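Local coordinates for protein probable 3-hydroxybutyryl-CoA dehydrogenase (Escherichia coli, PDB 3MOG) that catalyses the NAD-dependent oxidation of 3-hydroxyadipyl-CoA to 3-oxoadipyl-CoA in the breakdown of phenylacetate, at residues Arg193-Arg204 against Arg392-Asp403; Gln239-Cys247 against Phe259-Val269. All blocks are in the same frame, centred on the assembly; numbering follows the deposited sequence.

Interaction 1 of 2, residues Arg193-Arg204 against Arg392-Asp403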
loop_
_atom_site.group_PDB
_atom_site.type_symbol
_atom_site.label_atom_id
_atom_site.label_comp_id
_atom_site.label_asym_id
_atom_site.label_seq_id
_atom_site.Cartn_x
_atom_site.Cartn_y
_atom_site.Cartn_z
ATOM N N ARG C 193 3.028 -14.808 11.957
ATOM C CA ARG C 193 3.465 -13.442 11.694
ATOM C C ARG C 193 4.986 -13.330 11.602
ATOM O O ARG C 193 5.505 -12.782 10.638
ATOM C CB ARG C 193 2.928 -12.497 12.775
ATOM C CG ARG C 193 3.317 -11.044 12.591
ATOM C CD ARG C 193 3.448 -10.377 13.933
ATOM N NE ARG C 193 3.689 -8.941 13.855
ATOM C CZ ARG C 193 2.897 -8.020 14.393
ATOM N NH1 ARG C 193 1.784 -8.385 14.999
ATOM N NH2 ARG C 193 3.196 -6.730 14.288
ATOM N N VAL C 194 5.690 -13.859 12.598
ATOM C CA VAL C 194 7.152 -13.716 12.687
ATOM C C VAL C 194 7.892 -14.581 11.661
ATOM O O VAL C 194 8.942 -14.184 11.175
ATOM C CB VAL C 194 7.655 -13.957 14.145
ATOM C CG1 VAL C 194 9.182 -13.897 14.271
ATOM C CG2 VAL C 194 7.006 -12.962 15.072
ATOM N N ALA C 195 7.318 -15.729 11.303
ATOM C CA ALA C 195 7.880 -16.598 10.265
ATOM C C ALA C 195 7.862 -16.026 8.856
ATOM O O ALA C 195 8.616 -16.490 8.003
ATOM C CB ALA C 195 7.172 -17.955 10.261
ATOM N N ARG C 196 6.996 -15.050 8.594
ATOM C CA ARG C 196 6.809 -14.541 7.226
ATOM C C ARG C 196 8.098 -14.184 6.437
ATOM O O ARG C 196 8.221 -14.582 5.276
ATOM C CB ARG C 196 5.816 -13.369 7.195
ATOM C CG ARG C 196 4.338 -13.721 7.391
ATOM C CD ARG C 196 3.859 -14.795 6.398
ATOM N NE ARG C 196 3.789 -16.117 7.032
ATOM C CZ ARG C 196 3.627 -17.262 6.383
ATOM N NH1 ARG C 196 3.520 -17.281 5.056
ATOM N NH2 ARG C 196 3.571 -18.398 7.069
ATOM N N PRO C 197 9.067 -13.456 7.053
ATOM C CA PRO C 197 10.256 -13.149 6.210
ATOM C C PRO C 197 11.197 -14.320 5.929
ATOM O O PRO C 197 12.075 -14.210 5.065
ATOM C CB PRO C 197 10.973 -12.041 6.981
ATOM C CG PRO C 197 10.428 -12.096 8.361
ATOM C CD PRO C 197 9.043 -12.637 8.288
ATOM N N TYR C 198 11.011 -15.435 6.634
ATOM C CA TYR C 198 11.791 -16.620 6.328
ATOM C C TYR C 198 11.436 -17.077 4.911
ATOM O O TYR C 198 12.326 -17.408 4.127
ATOM C CB TYR C 198 11.578 -17.727 7.366
ATOM C CG TYR C 198 12.489 -18.923 7.177
ATOM C CD1 TYR C 198 13.873 -18.769 7.188
ATOM C CD2 TYR C 198 11.966 -20.212 7.002
ATOM C CE1 TYR C 198 14.716 -19.850 7.004
ATOM C CE2 TYR C 198 12.801 -21.300 6.826
ATOM C CZ TYR C 198 14.175 -21.107 6.824
ATOM O OH TYR C 198 15.018 -22.162 6.649
ATOM N N TYR C 199 10.147 -17.013 4.567
ATOM C CA TYR C 199 9.704 -17.401 3.236
ATOM C C TYR C 199 9.935 -16.310 2.215
ATOM O O TYR C 199 10.402 -16.587 1.115
ATOM C CB TYR C 199 8.239 -17.843 3.242
ATOM C CG TYR C 199 7.972 -18.871 4.299
ATOM C CD1 TYR C 199 7.176 -18.560 5.404
ATOM C CD2 TYR C 199 8.551 -20.139 4.231
ATOM C CE1 TYR C 199 6.935 -19.476 6.391
ATOM C CE2 TYR C 199 8.315 -21.084 5.234
ATOM C CZ TYR C 199 7.507 -20.739 6.308
ATOM O OH TYR C 199 7.253 -21.636 7.313
ATOM N N SER C 200 9.627 -15.071 2.582
ATOM C CA SER C 200 9.598 -13.986 1.604
ATOM C C SER C 200 10.976 -13.469 1.185
ATOM O O SER C 200 11.137 -12.972 0.055
ATOM C CB SER C 200 8.700 -12.842 2.080
ATOM O OG SER C 200 9.267 -12.168 3.182
ATOM N N GLU C 201 11.973 -13.589 2.061
ATOM C CA GLU C 201 13.338 -13.278 1.600
ATOM C C GLU C 201 13.848 -14.239 0.501
ATOM O O GLU C 201 14.463 -13.796 -0.484
ATOM C CB GLU C 201 14.328 -13.105 2.758
ATOM C CG GLU C 201 14.149 -11.773 3.523
ATOM C CD GLU C 201 14.267 -10.534 2.633
ATOM O OE1 GLU C 201 13.487 -9.578 2.820
ATOM O OE2 GLU C 201 15.146 -10.504 1.748
ATOM N N ALA C 202 13.524 -15.520 0.643
ATOM C CA ALA C 202 13.824 -16.544 -0.370
ATOM C C ALA C 202 13.144 -16.309 -1.734
ATOM O O ALA C 202 13.798 -16.394 -2.773
ATOM C CB ALA C 202 13.432 -17.864 0.146
ATOM N N TRP C 203 11.842 -16.032 -1.738
ATOM C CA TRP C 203 11.154 -15.668 -2.990
ATOM C C TRP C 203 11.778 -14.468 -3.712
ATOM O O TRP C 203 11.892 -14.469 -4.946
ATOM C CB TRP C 203 9.675 -15.415 -2.744
ATOM C CG TRP C 203 8.923 -16.635 -2.267
ATOM C CD1 TRP C 203 8.255 -16.777 -1.083
ATOM C CD2 TRP C 203 8.751 -17.872 -2.976
ATOM N NE1 TRP C 203 7.684 -18.030 -1.002
ATOM C CE2 TRP C 203 7.978 -18.723 -2.147
ATOM C CE3 TRP C 203 9.169 -18.344 -4.232
ATOM C CZ2 TRP C 203 7.621 -20.022 -2.531
ATOM C CZ3 TRP C 203 8.812 -19.641 -4.610
ATOM C CH2 TRP C 203 8.039 -20.456 -3.763
ATOM N N ARG C 204 12.200 -13.460 -2.947
ATOM C CA ARG C 204 12.861 -12.296 -3.530
ATOM C C ARG C 204 14.211 -12.655 -4.142
ATOM O O ARG C 204 14.536 -12.199 -5.243
ATOM C CB ARG C 204 13.029 -11.191 -2.502
ATOM C CG ARG C 204 11.838 -10.260 -2.459
ATOM C CD ARG C 204 12.106 -9.165 -1.494
ATOM N NE ARG C 204 12.992 -8.142 -2.038
ATOM C CZ ARG C 204 12.656 -6.863 -2.127
ATOM N NH1 ARG C 204 11.450 -6.473 -1.724
ATOM N NH2 ARG C 204 13.514 -5.976 -2.614
ATOM N N ARG C 392 20.535 -11.493 5.751
ATOM C CA ARG C 392 19.377 -10.726 5.280
ATOM C C ARG C 392 18.069 -11.293 5.842
ATOM O O ARG C 392 17.201 -10.529 6.295
ATOM C CB ARG C 392 19.359 -10.703 3.744
ATOM C CG ARG C 392 18.173 -9.991 3.132
ATOM C CD ARG C 392 18.514 -9.481 1.778
ATOM N NE ARG C 392 17.334 -8.939 1.103
ATOM C CZ ARG C 392 17.372 -8.292 -0.055
ATOM N NH1 ARG C 392 18.547 -8.096 -0.644
ATOM N NH2 ARG C 392 16.242 -7.835 -0.619
ATOM N N THR C 393 17.963 -12.630 5.849
ATOM C CA THR C 393 16.759 -13.343 6.303
ATOM C C THR C 393 16.609 -13.292 7.826
ATOM O O THR C 393 15.500 -13.093 8.347
ATOM C CB THR C 393 16.765 -14.827 5.841
ATOM O OG1 THR C 393 16.809 -14.888 4.404
ATOM C CG2 THR C 393 15.533 -15.569 6.328
ATOM N N VAL C 394 17.721 -13.474 8.537
ATOM C CA VAL C 394 17.666 -13.529 9.999
ATOM C C VAL C 394 17.395 -12.133 10.575
ATOM O O VAL C 394 16.545 -11.999 11.437
ATOM C CB VAL C 394 18.904 -14.214 10.613
ATOM C CG1 VAL C 394 18.839 -14.165 12.122
ATOM C CG2 VAL C 394 19.008 -15.688 10.143
ATOM N N ALA C 395 18.072 -11.105 10.044
ATOM C CA ALA C 395 17.757 -9.692 10.347
ATOM C C ALA C 395 16.280 -9.352 10.226
ATOM O O ALA C 395 15.699 -8.758 11.143
ATOM C CB ALA C 395 18.600 -8.721 9.476
ATOM N N MET C 396 15.662 -9.745 9.115
ATOM C CA MET C 396 14.225 -9.470 8.909
ATOM C C MET C 396 13.299 -10.261 9.837
ATOM O O MET C 396 12.293 -9.721 10.289
ATOM C CB MET C 396 13.839 -9.657 7.454
ATOM C CG MET C 396 14.366 -8.531 6.559
ATOM S SD MET C 396 13.474 -6.980 6.733
ATOM C CE MET C 396 12.012 -7.495 5.852
ATOM N N ILE C 397 13.652 -11.514 10.139
ATOM C CA ILE C 397 12.940 -12.311 11.145
ATOM C C ILE C 397 12.969 -11.594 12.507
ATOM O O ILE C 397 11.933 -11.445 13.168
ATOM C CB ILE C 397 13.555 -13.746 11.287
ATOM C CG1 ILE C 397 13.223 -14.608 10.074
ATOM C CG2 ILE C 397 13.040 -14.464 12.529
ATOM C CD1 ILE C 397 14.042 -15.892 9.990
ATOM N N ILE C 398 14.159 -11.139 12.899
ATOM C CA ILE C 398 14.372 -10.442 14.181
ATOM C C ILE C 398 13.631 -9.089 14.267
ATOM O O ILE C 398 13.036 -8.740 15.290
ATOM C CB ILE C 398 15.883 -10.260 14.410
ATOM C CG1 ILE C 398 16.556 -11.626 14.609
ATOM C CG2 ILE C 398 16.181 -9.310 15.567
ATOM C CD1 ILE C 398 18.079 -11.537 14.570
ATOM N N ASN C 399 13.672 -8.345 13.174
ATOM C CA ASN C 399 12.964 -7.073 13.030
ATOM C C ASN C 399 11.455 -7.221 13.251
ATOM O O ASN C 399 10.845 -6.460 14.013
ATOM C CB ASN C 399 13.232 -6.536 11.631
ATOM C CG ASN C 399 13.091 -5.039 11.540
ATOM O OD1 ASN C 399 13.377 -4.314 12.489
ATOM N ND2 ASN C 399 12.684 -4.561 10.365
ATOM N N GLU C 400 10.878 -8.222 12.596
ATOM C CA GLU C 400 9.476 -8.615 12.779
ATOM C C GLU C 400 9.127 -9.070 14.208
ATOM O O GLU C 400 8.069 -8.711 14.732
ATOM C CB GLU C 400 9.105 -9.691 11.749
ATOM C CG GLU C 400 7.609 -9.792 11.505
ATOM C CD GLU C 400 7.011 -8.460 11.114
ATOM O OE1 GLU C 400 6.202 -7.917 11.898
ATOM O OE2 GLU C 400 7.380 -7.944 10.042
ATOM N N ALA C 401 10.015 -9.832 14.847
ATOM C CA ALA C 401 9.832 -10.208 16.264
ATOM C C ALA C 401 9.839 -8.989 17.195
ATOM O O ALA C 401 9.039 -8.895 18.130
ATOM C CB ALA C 401 10.908 -11.181 16.695
ATOM N N LEU C 402 10.736 -8.054 16.915
ATOM C CA LEU C 402 10.838 -6.830 17.661
ATOM C C LEU C 402 9.599 -5.958 17.480
ATOM O O LEU C 402 9.134 -5.328 18.432
ATOM C CB LEU C 402 12.076 -6.055 17.216
ATOM C CG LEU C 402 13.445 -6.487 17.736
ATOM C CD1 LEU C 402 14.484 -5.791 16.907
ATOM C CD2 LEU C 402 13.644 -6.179 19.217
ATOM N N ASP C 403 9.061 -5.913 16.264
ATOM C CA ASP C 403 7.853 -5.125 16.024
ATOM C C ASP C 403 6.655 -5.719 16.769
ATOM O O ASP C 403 5.823 -4.985 17.312
ATOM C CB ASP C 403 7.546 -5.020 14.536
ATOM C CG ASP C 403 6.276 -4.235 14.266
ATOM O OD1 ASP C 403 6.303 -2.999 14.423
ATOM O OD2 ASP C 403 5.246 -4.854 13.919
HETATM O O HOH W 1 15.091 -16.635 3.230
HETATM O O HOH W 2 15.649 -8.222 -3.519
#

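Interaction 2 of 2, residues Gln239-Cys247 against Phe259-Val269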
loop_
_atom_site.group_PDB
_atom_site.type_symbol
_atom_site.label_atom_id
_atom_site.label_comp_id
_atom_site.label_asym_id
_atom_site.label_seq_id
_atom_site.Cartn_x
_atom_site.Cartn_y
_atom_site.Cartn_z
ATOM N N GLN C 239 2.359 -25.159 -1.482
ATOM C CA GLN C 239 2.396 -23.786 -1.969
ATOM C C GLN C 239 1.081 -23.056 -1.771
ATOM O O GLN C 239 1.090 -21.896 -1.391
ATOM C CB GLN C 239 2.816 -23.717 -3.442
ATOM C CG GLN C 239 4.204 -24.282 -3.719
ATOM C CD GLN C 239 5.302 -23.461 -3.088
ATOM O OE1 GLN C 239 5.119 -22.283 -2.788
ATOM N NE2 GLN C 239 6.458 -24.082 -2.879
ATOM N N ASP C 240 -0.032 -23.753 -2.000
ATOM C CA ASP C 240 -1.365 -23.198 -1.765
ATOM C C ASP C 240 -1.586 -22.754 -0.319
ATOM O O ASP C 240 -2.136 -21.684 -0.090
ATOM C CB ASP C 240 -2.471 -24.170 -2.224
ATOM C CG ASP C 240 -2.405 -25.542 -1.526
ATOM O OD1 ASP C 240 -1.330 -25.953 -1.029
ATOM O OD2 ASP C 240 -3.449 -26.218 -1.482
ATOM N N VAL C 241 -1.131 -23.563 0.638
ATOM C CA VAL C 241 -1.349 -23.296 2.065
ATOM C C VAL C 241 -0.477 -22.126 2.544
ATOM O O VAL C 241 -0.979 -21.193 3.185
ATOM C CB VAL C 241 -1.103 -24.570 2.933
ATOM C CG1 VAL C 241 -1.356 -24.295 4.427
ATOM C CG2 VAL C 241 -1.989 -25.739 2.456
ATOM N N ASN C 242 0.809 -22.162 2.191
ATOM C CA ASN C 242 1.774 -21.168 2.657
ATOM C C ASN C 242 1.488 -19.797 2.054
ATOM O O ASN C 242 1.596 -18.788 2.749
ATOM C CB ASN C 242 3.207 -21.678 2.427
ATOM C CG ASN C 242 4.287 -20.644 2.722
ATOM O OD1 ASN C 242 4.659 -19.853 1.845
ATOM N ND2 ASN C 242 4.856 -20.696 3.937
ATOM N N PHE C 243 1.067 -19.784 0.786
ATOM C CA PHE C 243 0.707 -18.561 0.064
ATOM C C PHE C 243 -0.569 -17.957 0.625
ATOM O O PHE C 243 -0.712 -16.729 0.653
ATOM C CB PHE C 243 0.535 -18.854 -1.436
ATOM C CG PHE C 243 0.225 -17.638 -2.294
ATOM C CD1 PHE C 243 1.218 -16.714 -2.604
ATOM C CD2 PHE C 243 -1.041 -17.465 -2.846
ATOM C CE1 PHE C 243 0.960 -15.610 -3.424
ATOM C CE2 PHE C 243 -1.329 -16.359 -3.671
ATOM C CZ PHE C 243 -0.327 -15.429 -3.958
ATOM N N ALA C 244 -1.491 -18.816 1.060
ATOM C CA ALA C 244 -2.764 -18.360 1.640
ATOM C C ALA C 244 -2.534 -17.674 2.981
ATOM O O ALA C 244 -3.203 -16.691 3.291
ATOM C CB ALA C 244 -3.763 -19.525 1.798
ATOM N N VAL C 245 -1.590 -18.195 3.766
ATOM C CA VAL C 245 -1.187 -17.553 5.024
ATOM C C VAL C 245 -0.538 -16.175 4.765
ATOM O O VAL C 245 -0.950 -15.173 5.352
ATOM C CB VAL C 245 -0.303 -18.491 5.900
ATOM C CG1 VAL C 245 0.217 -17.754 7.118
ATOM C CG2 VAL C 245 -1.104 -19.752 6.339
ATOM N N THR C 246 0.433 -16.129 3.855
ATOM C CA THR C 246 1.084 -14.878 3.446
ATOM C C THR C 246 0.084 -13.802 3.031
ATOM O O THR C 246 0.142 -12.666 3.527
ATOM C CB THR C 246 2.109 -15.126 2.296
ATOM O OG1 THR C 246 3.235 -15.824 2.811
ATOM C CG2 THR C 246 2.620 -13.817 1.661
ATOM N N CYS C 247 -0.839 -14.168 2.142
ATOM C CA CYS C 247 -1.839 -13.236 1.618
ATOM C C CYS C 247 -2.797 -12.771 2.701
ATOM O O CYS C 247 -3.244 -11.624 2.684
ATOM C CB CYS C 247 -2.626 -13.880 0.474
ATOM S SG CYS C 247 -1.722 -13.906 -1.097
ATOM N N PHE C 259 4.947 -7.680 4.337
ATOM C CA PHE C 259 4.215 -8.928 4.156
ATOM C C PHE C 259 3.779 -9.166 2.686
ATOM O O PHE C 259 2.929 -9.996 2.425
ATOM C CB PHE C 259 3.006 -9.006 5.112
ATOM C CG PHE C 259 3.376 -8.967 6.569
ATOM C CD1 PHE C 259 2.895 -7.952 7.394
ATOM C CD2 PHE C 259 4.217 -9.941 7.119
ATOM C CE1 PHE C 259 3.235 -7.908 8.749
ATOM C CE2 PHE C 259 4.570 -9.903 8.471
ATOM C CZ PHE C 259 4.074 -8.886 9.290
ATOM N N LEU C 260 4.372 -8.431 1.749
ATOM C CA LEU C 260 4.105 -8.579 0.318
ATOM C C LEU C 260 4.180 -10.032 -0.182
ATOM O O LEU C 260 5.128 -10.758 0.137
ATOM C CB LEU C 260 5.086 -7.713 -0.484
ATOM C CG LEU C 260 4.742 -7.348 -1.932
ATOM C CD1 LEU C 260 3.456 -6.531 -1.992
ATOM C CD2 LEU C 260 5.894 -6.586 -2.578
ATOM N N PRO C 261 3.156 -10.475 -0.930
ATOM C CA PRO C 261 3.262 -11.794 -1.581
ATOM C C PRO C 261 4.225 -11.785 -2.779
ATOM O O PRO C 261 4.631 -10.717 -3.234
ATOM C CB PRO C 261 1.813 -12.101 -2.008
ATOM C CG PRO C 261 0.963 -11.221 -1.081
ATOM C CD PRO C 261 1.774 -9.968 -0.939
ATOM N N SER C 262 4.589 -12.971 -3.266
ATOM C CA SER C 262 5.486 -13.115 -4.425
ATOM C C SER C 262 4.729 -13.504 -5.703
ATOM O O SER C 262 3.887 -14.398 -5.658
ATOM C CB SER C 262 6.524 -14.197 -4.124
ATOM O OG SER C 262 7.463 -14.324 -5.173
ATOM N N LEU C 263 5.051 -12.871 -6.836
ATOM C CA LEU C 263 4.509 -13.331 -8.134
ATOM C C LEU C 263 5.062 -14.710 -8.511
ATOM O O LEU C 263 4.435 -15.440 -9.271
ATOM C CB LEU C 263 4.802 -12.353 -9.277
ATOM C CG LEU C 263 4.210 -10.946 -9.255
ATOM C CD1 LEU C 263 5.104 -10.083 -10.113
ATOM C CD2 LEU C 263 2.742 -10.870 -9.725
ATOM N N VAL C 264 6.234 -15.054 -7.974
ATOM C CA VAL C 264 6.840 -16.361 -8.201
ATOM C C VAL C 264 6.050 -17.442 -7.482
ATOM O O VAL C 264 5.809 -18.510 -8.049
ATOM C CB VAL C 264 8.330 -16.405 -7.770
ATOM C CG1 VAL C 264 8.959 -17.765 -8.112
ATOM C CG2 VAL C 264 9.097 -15.293 -8.440
ATOM N N GLN C 265 5.619 -17.157 -6.254
ATOM C CA GLN C 265 4.786 -18.107 -5.518
ATOM C C GLN C 265 3.381 -18.193 -6.096
ATOM O O GLN C 265 2.864 -19.293 -6.287
ATOM C CB GLN C 265 4.733 -17.803 -4.015
ATOM C CG GLN C 265 4.210 -18.996 -3.211
ATOM C CD GLN C 265 4.178 -18.769 -1.709
ATOM O OE1 GLN C 265 4.060 -17.636 -1.238
ATOM N NE2 GLN C 265 4.243 -19.863 -0.945
ATOM N N GLN C 266 2.779 -17.036 -6.364
ATOM C CA GLN C 266 1.449 -16.957 -6.968
ATOM C C GLN C 266 1.389 -17.806 -8.230
ATOM O O GLN C 266 0.472 -18.594 -8.392
ATOM C CB GLN C 266 1.067 -15.505 -7.324
ATOM C CG GLN C 266 -0.394 -15.388 -7.790
ATOM C CD GLN C 266 -0.874 -13.980 -8.044
ATOM O OE1 GLN C 266 -1.813 -13.525 -7.402
ATOM N NE2 GLN C 266 -0.253 -13.287 -8.996
ATOM N N GLU C 267 2.378 -17.633 -9.107
ATOM C CA GLU C 267 2.487 -18.411 -10.344
ATOM C C GLU C 267 2.465 -19.920 -10.114
ATOM O O GLU C 267 1.803 -20.642 -10.865
ATOM C CB GLU C 267 3.747 -18.023 -11.126
ATOM C CG GLU C 267 3.743 -18.472 -12.570
ATOM C CD GLU C 267 3.096 -17.468 -13.514
ATOM O OE1 GLU C 267 2.143 -16.752 -13.111
ATOM O OE2 GLU C 267 3.554 -17.407 -14.675
ATOM N N LEU C 268 3.169 -20.378 -9.072
ATOM C CA LEU C 268 3.200 -21.798 -8.724
ATOM C C LEU C 268 1.842 -22.322 -8.239
ATOM O O LEU C 268 1.480 -23.470 -8.525
ATOM C CB LEU C 268 4.288 -22.099 -7.683
ATOM C CG LEU C 268 5.782 -21.973 -8.040
ATOM C CD1 LEU C 268 6.618 -22.413 -6.838
ATOM C CD2 LEU C 268 6.189 -22.773 -9.283
ATOM N N VAL C 269 1.096 -21.481 -7.523
ATOM C CA VAL C 269 -0.217 -21.867 -6.986
ATOM C C VAL C 269 -1.273 -21.943 -8.088
ATOM O O VAL C 269 -1.964 -22.951 -8.227
ATOM C CB VAL C 269 -0.696 -20.908 -5.860
ATOM C CG1 VAL C 269 -2.122 -21.282 -5.377
ATOM C CG2 VAL C 269 0.309 -20.909 -4.690
HETATM O O HOH W 3 5.083 -17.534 1.370
#

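Interaction 1 of 2, residues Arg193-Arg204 against Arg392-Asp403
Arg193 forms salt bridges with two acids one helical turn apart, Glu400 and Asp403. One oxygen of each acid, Glu400 OE1 and Asp403 OD2, lies at the guanidinium edge near its plane. Arg193 NH2 meets Asp403 OD2 at 2.8 Å, nearly along the carboxylate C-O bond. Arg193 NE reaches Glu400 OE1 at 3.3 Å, a straight but weak bond. The arginine chain leaves anti to the backbone N (chi1 -180°) and bends at chi2, which carries its head over to the acids. Arg258 also pairs with Glu400 and Asp403. Arg392 NE bonds Glu201 OE2 at 2.8 Å, coming from above the carboxylate plane; the two planes are 43° apart. Glu201 OE1 is held by Arg456. A lysine in place of Glu201 would probably leave Arg392 NE and Arg456 without their anionic mate and add a further positive charge.

Apolar groups fill the middle. Pro197 CB packs on Met396 CB at 3.8 Å. Val194 CG1 touches Ala401 CB at 4.0 Å. Thr393 CG2 comes to the edge of the Tyr198 ring at CD1, 3.7 Å away, while Ile397 lies alongside Tyr198.

Water 1 donates to Tyr198 O and Thr393 OG1, which also hydrogen-bonds Leu389 O. Water 2 accepts from Arg204 NE and, weakly, from Arg392 NH2. Arg204 NE and Arg392 NH2 approach at 3.6 Å; Glu454 pairs with Arg204, and Tyr457 bonds Arg392.

The roughly antiparallel helices thus join the two C-terminal-type domains through an apolar centre with ion pairs toward both ends. Burial leaves little water to screen these charges, so each probably depends on its ion-pair partners.

Interaction 2 of 2, residues Gln239-Cys247 against Phe259-Val269
Phe243 and Gln265 run past one another head to tail, the ring and amide planes 78° apart. The phenyl ring leaves its helix anti to the backbone N (chi1 -177°) and reaches across to helix 263-269. Gln265 OE1 sits at the ring edge, 3.3 Å from Phe243 CD1. Gln266 covers one face: its CA lies 4.1 Å from the centroid of the Phe243 ring in a CH-pi contact. Gln266 CB touches Phe243 CZ at 3.6 Å. Val269 CG2 packs on Phe243 CB, and Pro261 CB approaches Phe243 CE1.

The extended chain of Gln265 brings its amide to two carbonyl oxygens. Gln265 NE2 gives one bond to Asn242 OD1 at 2.8 Å, in the carbonyl plane and on a lone pair. The other runs from Gln265 NE2 to Gln239 OE1 at 3.2 Å, with the donor tilted 24° from the carbonyl plane. Both acceptors lie near the plane of the Gln265 amide, so the two bonds together fix its rotation. Water 3 donates to Gln265 OE1 and accepts from Thr246 OG1. Thr246 OG1 also hydrogen-bonds Arg196 NH1. The amide NE2 of Gln239 is held by Asp235 and Thr234.

Near the loop, Cys247 SG meets Pro261 CG at 3.8 Å, and Thr246 CG2 packs against Pro261 CA. Trp254 of the second subunit packs on Pro261 and Gln266, which places this contact beside a subunit interface.

Ser262 is the N-cap of helix 263-269, its OG accepting from Val264 N. Two sequential helices, joined by a loop, pack here within the helical C-terminal domain of the 3-hydroxyacyl-CoA dehydrogenase family.

Interaction 2 falls, in sequence, between the two segments of interaction 1, and their centres lie about 15 Å apart. They meet through helix 196-207. Arg196, which does not touch 392-403, probably hydrogen-bonds Thr246 OG1 through Arg196 NH1 at 2.7 Å. Trp203 CZ2 packs 3.4 Å from Gln239 OE1. Segment 193-204 is thus covered by 392-403 on one side and by 239-247 on another. Interaction 1 ties the first C-terminal-type domain to the second. Interaction 2 lies within the first and borders the second subunit of the trimer.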